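PDB 4KRI: phospholethanolamine N-methyltransferase 2 from Haemonchus contortus, which probably transfers methyl groups from S-adenosylmethionine to phosphoethanolamine derivatives such as phosphomonomethylethanolamine on the nematode route to phosphocholine. Local coordinates for residues A[146-149]-A[153-156]; A[192-197]-A[262-267]; A[235-240]-A[246-251]. One frame throughout, in Å; residues are numbered along the deposited sequence.

Contact 1: A[146-149]-A[153-156]; sequences DSVY and NWLD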
loop_
_atom_site.group_PDB
_atom_site.type_symbol
_atom_site.label_atom_id
_atom_site.label_comp_id
_atom_site.label_asym_id
_atom_site.label_seq_id
_atom_site.Cartn_x
_atom_site.Cartn_y
_atom_site.Cartn_z
ATOM N N ASP A 146 -3.825 17.018 -6.473
ATOM C CA ASP A 146 -3.881 18.136 -7.394
ATOM C C ASP A 146 -3.048 17.801 -8.618
ATOM O O ASP A 146 -3.409 18.137 -9.746
ATOM C CB ASP A 146 -3.324 19.382 -6.713
ATOM C CG ASP A 146 -3.548 20.622 -7.510
ATOM O OD1 ASP A 146 -4.681 21.160 -7.462
ATOM O OD2 ASP A 146 -2.588 21.073 -8.182
ATOM N N SER A 147 -1.928 17.133 -8.397
ATOM C CA SER A 147 -1.013 16.872 -9.505
ATOM C C SER A 147 -1.580 15.816 -10.446
ATOM O O SER A 147 -1.365 15.881 -11.653
ATOM C CB SER A 147 0.356 16.449 -8.967
ATOM O OG SER A 147 0.928 17.529 -8.252
ATOM N N VAL A 148 -2.321 14.855 -9.896
ATOM C CA VAL A 148 -2.981 13.870 -10.744
ATOM C C VAL A 148 -4.036 14.530 -11.621
ATOM O O VAL A 148 -4.091 14.312 -12.845
ATOM C CB VAL A 148 -3.663 12.772 -9.895
ATOM C CG1 VAL A 148 -4.470 11.843 -10.807
ATOM C CG2 VAL A 148 -2.613 11.966 -9.111
ATOM N N TYR A 149 -4.877 15.352 -11.004
ATOM C CA TYR A 149 -6.065 15.851 -11.688
ATOM C C TYR A 149 -5.827 17.048 -12.603
ATOM O O TYR A 149 -6.600 17.259 -13.525
ATOM C CB TYR A 149 -7.164 16.183 -10.673
ATOM C CG TYR A 149 -7.568 14.968 -9.867
ATOM C CD1 TYR A 149 -7.875 13.769 -10.488
ATOM C CD2 TYR A 149 -7.646 15.030 -8.486
ATOM C CE1 TYR A 149 -8.247 12.656 -9.745
ATOM C CE2 TYR A 149 -8.009 13.927 -7.738
ATOM C CZ TYR A 149 -8.317 12.744 -8.371
ATOM O OH TYR A 149 -8.690 11.637 -7.616
ATOM N N ASN A 153 0.045 13.939 -13.390
ATOM C CA ASN A 153 1.277 13.542 -12.720
ATOM C C ASN A 153 0.950 12.700 -11.496
ATOM O O ASN A 153 0.395 13.212 -10.526
ATOM C CB ASN A 153 2.036 14.799 -12.283
ATOM C CG ASN A 153 3.318 14.482 -11.536
ATOM O OD1 ASN A 153 3.750 13.327 -11.476
ATOM N ND2 ASN A 153 3.953 15.522 -10.985
ATOM N N TRP A 154 1.312 11.415 -11.549
ATOM C CA TRP A 154 1.040 10.453 -10.481
ATOM C C TRP A 154 2.265 10.234 -9.601
ATOM O O TRP A 154 2.222 9.440 -8.659
ATOM C CB TRP A 154 0.600 9.099 -11.083
ATOM C CG TRP A 154 -0.860 9.022 -11.527
ATOM C CD1 TRP A 154 -1.893 8.421 -10.841
ATOM C CD2 TRP A 154 -1.437 9.544 -12.743
ATOM N NE1 TRP A 154 -3.065 8.555 -11.553
ATOM C CE2 TRP A 154 -2.817 9.224 -12.716
ATOM C CE3 TRP A 154 -0.923 10.252 -13.842
ATOM C CZ2 TRP A 154 -3.687 9.596 -13.750
ATOM C CZ3 TRP A 154 -1.791 10.616 -14.866
ATOM C CH2 TRP A 154 -3.162 10.282 -14.812
ATOM N N LEU A 155 3.353 10.942 -9.899
ATOM C CA LEU A 155 4.607 10.747 -9.165
ATOM C C LEU A 155 4.995 11.936 -8.280
ATOM O O LEU A 155 6.182 12.183 -8.023
ATOM C CB LEU A 155 5.745 10.432 -10.136
ATOM C CG LEU A 155 5.448 9.287 -11.097
ATOM C CD1 LEU A 155 6.579 9.205 -12.118
ATOM C CD2 LEU A 155 5.280 7.964 -10.341
ATOM N N ASP A 156 3.995 12.661 -7.803
ATOM C CA ASP A 156 4.228 13.771 -6.882
ATOM C C ASP A 156 3.863 13.198 -5.511
ATOM O O ASP A 156 2.698 12.899 -5.254
ATOM C CB ASP A 156 3.333 14.955 -7.289
ATOM C CG ASP A 156 3.743 16.259 -6.648
ATOM O OD1 ASP A 156 4.653 16.245 -5.780
ATOM O OD2 ASP A 156 3.150 17.315 -7.005
#

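Contact 2: A[192-197]-A[262-267]; sequences AYEWIF and LERVHK. With 1SH (2-(methylamino)ethyl dihydrogen phosphate), chain E.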
loop_
_atom_site.group_PDB
_atom_site.type_symbol
_atom_site.label_atom_id
_atom_site.label_comp_id
_atom_site.label_asym_id
_atom_site.label_seq_id
_atom_site.Cartn_x
_atom_site.Cartn_y
_atom_site.Cartn_z
ATOM N N ALA A 192 8.304 -12.342 -11.904
ATOM C CA ALA A 192 8.116 -13.762 -12.183
ATOM C C ALA A 192 6.654 -14.152 -11.934
ATOM O O ALA A 192 6.065 -14.899 -12.706
ATOM C CB ALA A 192 9.045 -14.606 -11.336
ATOM N N TYR A 193 6.068 -13.634 -10.859
ATOM C CA TYR A 193 4.647 -13.857 -10.588
ATOM C C TYR A 193 3.769 -13.287 -11.713
ATOM O O TYR A 193 2.843 -13.956 -12.181
ATOM C CB TYR A 193 4.246 -13.193 -9.267
ATOM C CG TYR A 193 4.453 -14.028 -8.021
ATOM C CD1 TYR A 193 4.246 -15.404 -8.023
ATOM C CD2 TYR A 193 4.838 -13.431 -6.833
ATOM C CE1 TYR A 193 4.423 -16.153 -6.869
ATOM C CE2 TYR A 193 5.003 -14.163 -5.681
ATOM C CZ TYR A 193 4.800 -15.524 -5.701
ATOM O OH TYR A 193 4.973 -16.251 -4.550
ATOM N N GLU A 194 4.043 -12.051 -12.128
ATOM C CA GLU A 194 3.264 -11.430 -13.201
ATOM C C GLU A 194 3.317 -12.281 -14.474
ATOM O O GLU A 194 2.329 -12.406 -15.210
ATOM C CB GLU A 194 3.765 -10.010 -13.498
ATOM C CG GLU A 194 2.944 -9.316 -14.556
ATOM C CD GLU A 194 3.534 -7.994 -15.014
ATOM O OE1 GLU A 194 4.747 -7.747 -14.803
ATOM O OE2 GLU A 194 2.773 -7.207 -15.609
ATOM N N TRP A 195 4.475 -12.881 -14.726
ATOM C CA TRP A 195 4.637 -13.696 -15.922
ATOM C C TRP A 195 3.674 -14.879 -15.913
ATOM O O TRP A 195 3.042 -15.173 -16.925
ATOM C CB TRP A 195 6.081 -14.189 -16.057
ATOM C CG TRP A 195 6.418 -14.756 -17.419
ATOM C CD1 TRP A 195 6.944 -14.077 -18.481
ATOM C CD2 TRP A 195 6.264 -16.114 -17.852
ATOM N NE1 TRP A 195 7.121 -14.925 -19.545
ATOM C CE2 TRP A 195 6.714 -16.183 -19.185
ATOM C CE3 TRP A 195 5.799 -17.278 -17.243
ATOM C CZ2 TRP A 195 6.707 -17.369 -19.919
ATOM C CZ3 TRP A 195 5.796 -18.453 -17.977
ATOM C CH2 TRP A 195 6.246 -18.490 -19.295
ATOM N N ILE A 196 3.547 -15.552 -14.771
ATOM C CA ILE A 196 2.645 -16.697 -14.691
ATOM C C ILE A 196 1.162 -16.309 -14.547
ATOM O O ILE A 196 0.289 -16.947 -15.146
ATOM C CB ILE A 196 3.083 -17.720 -13.595
ATOM C CG1 ILE A 196 2.149 -18.928 -13.576
ATOM C CG2 ILE A 196 3.076 -17.086 -12.213
ATOM C CD1 ILE A 196 1.911 -19.520 -14.927
ATOM N N PHE A 197 0.873 -15.279 -13.762
ATOM C CA PHE A 197 -0.519 -14.892 -13.529
ATOM C C PHE A 197 -1.140 -14.138 -14.713
ATOM O O PHE A 197 -2.326 -14.302 -15.013
ATOM C CB PHE A 197 -0.644 -14.060 -12.242
ATOM C CG PHE A 197 -0.460 -14.866 -10.977
ATOM C CD1 PHE A 197 -1.289 -15.941 -10.698
ATOM C CD2 PHE A 197 0.527 -14.527 -10.060
ATOM C CE1 PHE A 197 -1.133 -16.679 -9.530
ATOM C CE2 PHE A 197 0.690 -15.258 -8.891
ATOM C CZ PHE A 197 -0.143 -16.336 -8.626
ATOM N N LEU A 262 2.433 2.508 -9.927
ATOM C CA LEU A 262 2.547 3.937 -10.102
ATOM C C LEU A 262 3.205 4.262 -11.419
ATOM O O LEU A 262 2.739 5.151 -12.125
ATOM C CB LEU A 262 3.330 4.562 -8.939
ATOM C CG LEU A 262 2.520 4.670 -7.648
ATOM C CD1 LEU A 262 3.442 4.777 -6.454
ATOM C CD2 LEU A 262 1.641 5.904 -7.720
ATOM N N GLU A 263 4.264 3.527 -11.764
ATOM C CA GLU A 263 4.958 3.757 -13.032
ATOM C C GLU A 263 3.983 3.573 -14.178
ATOM O O GLU A 263 3.963 4.356 -15.138
ATOM C CB GLU A 263 6.098 2.751 -13.188
ATOM C CG GLU A 263 6.786 2.800 -14.541
ATOM C CD GLU A 263 7.919 1.798 -14.654
ATOM O OE1 GLU A 263 8.273 1.172 -13.631
ATOM O OE2 GLU A 263 8.458 1.638 -15.769
ATOM N N ARG A 264 3.159 2.540 -14.058
ATOM C CA ARG A 264 2.260 2.177 -15.144
ATOM C C ARG A 264 1.082 3.129 -15.300
ATOM O O ARG A 264 0.710 3.479 -16.415
ATOM C CB ARG A 264 1.841 0.715 -15.029
ATOM C CG ARG A 264 3.000 -0.213 -15.355
ATOM C CD ARG A 264 2.653 -1.672 -15.198
ATOM N NE ARG A 264 3.864 -2.484 -15.299
ATOM C CZ ARG A 264 3.885 -3.811 -15.271
ATOM N NH1 ARG A 264 2.757 -4.497 -15.163
ATOM N NH2 ARG A 264 5.044 -4.453 -15.366
ATOM N N VAL A 265 0.512 3.587 -14.196
ATOM C CA VAL A 265 -0.577 4.543 -14.334
ATOM C C VAL A 265 -0.058 5.916 -14.767
ATOM O O VAL A 265 -0.733 6.620 -15.519
ATOM C CB VAL A 265 -1.473 4.634 -13.065
ATOM C CG1 VAL A 265 -0.732 5.329 -11.931
ATOM C CG2 VAL A 265 -2.772 5.392 -13.400
ATOM N N HIS A 266 1.148 6.294 -14.332
ATOM C CA HIS A 266 1.716 7.571 -14.743
ATOM C C HIS A 266 1.975 7.594 -16.253
ATOM O O HIS A 266 1.814 8.618 -16.918
ATOM C CB HIS A 266 3.012 7.862 -13.972
ATOM C CG HIS A 266 3.651 9.162 -14.320
ATOM N ND1 HIS A 266 3.246 10.368 -13.785
ATOM C CD2 HIS A 266 4.682 9.454 -15.155
ATOM C CE1 HIS A 266 3.995 11.341 -14.272
ATOM N NE2 HIS A 266 4.877 10.812 -15.101
ATOM N N LYS A 267 2.380 6.457 -16.791
ATOM C CA LYS A 267 2.652 6.386 -18.223
ATOM C C LYS A 267 1.388 6.287 -19.067
ATOM O O LYS A 267 1.290 6.912 -20.128
ATOM C CB LYS A 267 3.581 5.216 -18.523
ATOM C CG LYS A 267 4.992 5.458 -18.027
ATOM C CD LYS A 267 5.965 4.428 -18.577
ATOM C CE LYS A 267 7.382 4.689 -18.077
ATOM N NZ LYS A 267 8.117 3.412 -17.875
HETATM O O4 1SH E . 0.894 -18.884 -4.330
HETATM P P1 1SH E . 1.978 -18.069 -3.630
HETATM O O1 1SH E . 2.123 -18.441 -2.208
HETATM O O3 1SH E . 3.347 -18.277 -4.382
HETATM O O2 1SH E . 1.557 -16.542 -3.675
HETATM C C1 1SH E . 1.240 -16.001 -4.849
HETATM C C2 1SH E . 0.634 -14.605 -4.797
HETATM N N1 1SH E . -0.659 -14.473 -4.186
HETATM C C3 1SH E . -0.953 -13.089 -4.092
#

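Contact 3: A[235-240]-A[246-251]; sequences GGARQA and LQVHGV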
loop_
_atom_site.group_PDB
_atom_site.type_symbol
_atom_site.label_atom_id
_atom_site.label_comp_id
_atom_site.label_asym_id
_atom_site.label_seq_id
_atom_site.Cartn_x
_atom_site.Cartn_y
_atom_site.Cartn_z
ATOM N N GLY A 235 -3.172 -4.177 -11.609
ATOM C CA GLY A 235 -4.021 -4.711 -12.660
ATOM C C GLY A 235 -5.503 -4.716 -12.345
ATOM O O GLY A 235 -6.326 -4.353 -13.194
ATOM N N GLY A 236 -5.840 -5.113 -11.128
ATOM C CA GLY A 236 -7.229 -5.154 -10.696
ATOM C C GLY A 236 -7.859 -3.781 -10.579
ATOM O O GLY A 236 -9.002 -3.576 -11.012
ATOM N N ALA A 237 -7.138 -2.834 -9.978
ATOM C CA ALA A 237 -7.667 -1.484 -9.854
ATOM C C ALA A 237 -7.874 -0.860 -11.223
ATOM O O ALA A 237 -8.896 -0.208 -11.479
ATOM C CB ALA A 237 -6.743 -0.605 -9.013
ATOM N N ARG A 238 -6.888 -1.035 -12.096
ATOM C CA ARG A 238 -6.960 -0.470 -13.430
ATOM C C ARG A 238 -8.124 -1.070 -14.218
ATOM O O ARG A 238 -8.775 -0.380 -15.009
ATOM C CB ARG A 238 -5.621 -0.672 -14.162
ATOM C CG ARG A 238 -4.474 0.166 -13.562
ATOM C CD ARG A 238 -4.652 1.647 -13.848
ATOM N NE ARG A 238 -4.654 1.867 -15.297
ATOM C CZ ARG A 238 -3.564 1.862 -16.056
ATOM N NH1 ARG A 238 -2.366 1.675 -15.515
ATOM N NH2 ARG A 238 -3.668 2.051 -17.367
ATOM N N GLN A 239 -8.383 -2.354 -13.990
ATOM C CA GLN A 239 -9.493 -3.049 -14.642
ATOM C C GLN A 239 -10.863 -2.602 -14.126
ATOM O O GLN A 239 -11.808 -2.437 -14.902
ATOM C CB GLN A 239 -9.352 -4.554 -14.432
ATOM C CG GLN A 239 -10.447 -5.363 -15.086
ATOM C CD GLN A 239 -10.293 -6.839 -14.779
ATOM O OE1 GLN A 239 -10.057 -7.211 -13.634
ATOM N NE2 GLN A 239 -10.414 -7.679 -15.797
ATOM N N ALA A 240 -10.970 -2.421 -12.815
ATOM C CA ALA A 240 -12.207 -1.895 -12.235
ATOM C C ALA A 240 -12.539 -0.529 -12.830
ATOM O O ALA A 240 -13.702 -0.231 -13.150
ATOM C CB ALA A 240 -12.091 -1.820 -10.707
ATOM N N LEU A 246 -15.323 2.818 -12.410
ATOM C CA LEU A 246 -15.221 3.096 -10.984
ATOM C C LEU A 246 -14.055 4.039 -10.722
ATOM O O LEU A 246 -13.059 4.028 -11.454
ATOM C CB LEU A 246 -14.990 1.807 -10.216
ATOM C CG LEU A 246 -16.161 0.824 -10.248
ATOM C CD1 LEU A 246 -15.792 -0.453 -9.520
ATOM C CD2 LEU A 246 -17.351 1.484 -9.588
ATOM N N GLN A 247 -14.190 4.858 -9.680
ATOM C CA GLN A 247 -13.055 5.590 -9.132
ATOM C C GLN A 247 -12.432 4.685 -8.081
ATOM O O GLN A 247 -13.105 4.261 -7.126
ATOM C CB GLN A 247 -13.520 6.898 -8.498
ATOM C CG GLN A 247 -12.407 7.710 -7.866
ATOM C CD GLN A 247 -12.897 9.049 -7.366
ATOM O OE1 GLN A 247 -13.283 9.189 -6.207
ATOM N NE2 GLN A 247 -12.892 10.042 -8.243
ATOM N N VAL A 248 -11.159 4.355 -8.265
ATOM C CA VAL A 248 -10.534 3.323 -7.447
ATOM C C VAL A 248 -9.315 3.864 -6.734
ATOM O O VAL A 248 -8.447 4.451 -7.362
ATOM C CB VAL A 248 -10.073 2.119 -8.290
ATOM C CG1 VAL A 248 -9.551 1.027 -7.365
ATOM C CG2 VAL A 248 -11.216 1.599 -9.156
ATOM N N HIS A 249 -9.261 3.677 -5.418
ATOM C CA HIS A 249 -8.075 4.032 -4.655
ATOM C C HIS A 249 -7.460 2.749 -4.172
ATOM O O HIS A 249 -8.084 1.989 -3.432
ATOM C CB HIS A 249 -8.403 4.901 -3.441
ATOM C CG HIS A 249 -7.186 5.326 -2.680
ATOM N ND1 HIS A 249 -6.149 6.020 -3.268
ATOM C CD2 HIS A 249 -6.827 5.141 -1.385
ATOM C CE1 HIS A 249 -5.208 6.253 -2.369
ATOM N NE2 HIS A 249 -5.595 5.730 -1.219
ATOM N N GLY A 250 -6.232 2.493 -4.593
ATOM C CA GLY A 250 -5.578 1.248 -4.242
ATOM C C GLY A 250 -4.488 1.457 -3.223
ATOM O O GLY A 250 -3.707 2.403 -3.343
ATOM N N VAL A 251 -4.430 0.575 -2.222
ATOM C CA VAL A 251 -3.383 0.671 -1.211
ATOM C C VAL A 251 -2.578 -0.618 -1.162
ATOM O O VAL A 251 -3.102 -1.710 -1.420
ATOM C CB VAL A 251 -3.941 1.053 0.192
ATOM C CG1 VAL A 251 -4.692 2.386 0.110
ATOM C CG2 VAL A 251 -4.843 -0.041 0.763
#

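Contact 1: A[146-149]-A[153-156]
Ser147 and Asp156 meet through their polar ends at one side of this helix-to-loop reversal, while Val148 and Trp154 pack together at the other. The contact folds helix 145-151 back against the loop leading into strand 156-166, in the N-terminal family region. The hydroxyl OG of Ser147 lies 2.6 Å from OD2 of Asp156 and donates to it, and OD2 accepts on its anti lone pair, the one turned away from the second carboxylate oxygen. The serine torsion sets this up: OG stands opposite the carbonyl carbon (chi1 -65°), on the side of the helix that faces the returning chain. OD1 of Asp156 forms a salt bridge with Arg103, so both carboxylate oxygens have polar partners.

Val148 approaches the indole of Trp154 roughly at right angles. Its CG1 sits over one ring face, displaced toward the rim, 3.6 Å from CE2 of Trp154 and 3.9 Å from the centroid of the five-membered ring, a CH-pi contact. CG2, the other branch, reaches back to the carbonyl O of Asn153 at 3.6 Å. The indole NE1 is bonded to O of Val273, which begins strand 273-277 of the methyltransferase domain; this bond helps fix the ring's rotation.

Between these two sets the backbone ties the loop to the helix. N of Asn153 donates to O of Ser147 over 3.0 Å. Asn153 OD1 accepts from N of Leu155 at 2.9 Å, an Asx turn.

All five touching residues are buried, and Arg103 would be expected to help Asp156 stay ionised beside its serine donor.

Contact 2: A[192-197]-A[262-267]
Glu194 and Arg264 form a salt bridge that spans two helices, 187-197 and 255-268, the latter part of the Rossmann-like methyltransferase domain. The backbones stay well apart, with the CA atoms of Glu194 and Arg264 13.8 Å from each other, and two long side chains bridge the distance from opposite directions.

The ionic part is an unequal pair of bonds. NH1 of Arg264 donates to OE2 of Glu194 at 2.7 Å; OE2 lies close to the guanidinium plane, yet NH1 meets it on the syn side, 34° out of the carboxylate plane. The second bond, NH2 of Arg264 to OE1 of Glu194, is weak at 3.4 Å, in keeping with planes that are 31° apart. Both chains are extended, and CG of Glu194 lies anti to its backbone N (chi1 -177°), which sends the carboxylate out from its helix. Asn200 ties into the same pair: its backbone N donates to OE2, and its OD1 accepts from NH1.

Two other residues of this helix, Tyr193 and Phe197, meet the bound phosphomonomethylethanolamine. CZ at the edge of the Phe197 ring lies 4.0 Å from C1 of the ligand, while the ring of Tyr193 carries C2 over one face. Tyr327, Tyr341, Arg345, Tyr347 and Lys413 also hydrogen-bond the ligand. Gln184 NE2 is bonded to the Tyr193 hydroxyl as well, and that same OH donates to the phosphate oxygen O3 of the ligand at 2.6 Å.

Contact 3: A[235-240]-A[246-251]
Val248, on strand 247-252, faces Ala237 and Ala240 of helix 235-244, and its side chain shows how a strand beds against the helix that precedes it. From CB outward, the first neighbour is the helix backbone, with CB 4.1 Å from O of Ala237. At CB the chain divides. CG1, anti to the backbone N (chi1 -175°), meets the methyl CB of Ala237 at 3.6 Å. CG2 turns the other way along the helix, 3.7 Å from O of Ala237 and 3.9 Å from CB of Ala240. The two branches thus fit against alanines about one helical turn apart, whose small methyls let the helix lie close to the strand.

Leu246 extends the apolar seam just before the strand begins. Its CD1 reaches CB of Ala240 at 4.1 Å, and both residues also touch Met226 on strand 225-229. No hydrogen bond crosses between the two segments; the contact between them is apolar packing.

The side chain of Ala237 lies about 8 Å from the bound S-adenosylhomocysteine, and Gly235 at the helix start belongs to what is probably the glycine-rich GxGxxG motif. Strand 225-229, helix 235-244 and strand 247-252 form the beta-alpha-beta unit of a Rossmann-like methyltransferase.

In the fold
Contact 1 comes first along the chain, in the N-terminal region. Contact 2 then opens at 192-197 and closes at 262-267, and contact 3 falls in between. Centres of contacts 2 and 3 lie about 13 Å apart, those of 1 and 3 about 16 Å, and those of 1 and 2 about 20 Å. Helix 255-268 follows strand 247-252 directly and is the common neighbour: the guanidinium of Arg238, from helix 235-244, packs by NH1 against CA of Val265, while His266 ND1 probably accepts a hydrogen bond from N of Trp154. One helix therefore touches the N-terminal region and the cofactor-binding core, and reaches by its arginine toward the helix that bears a substrate ligand.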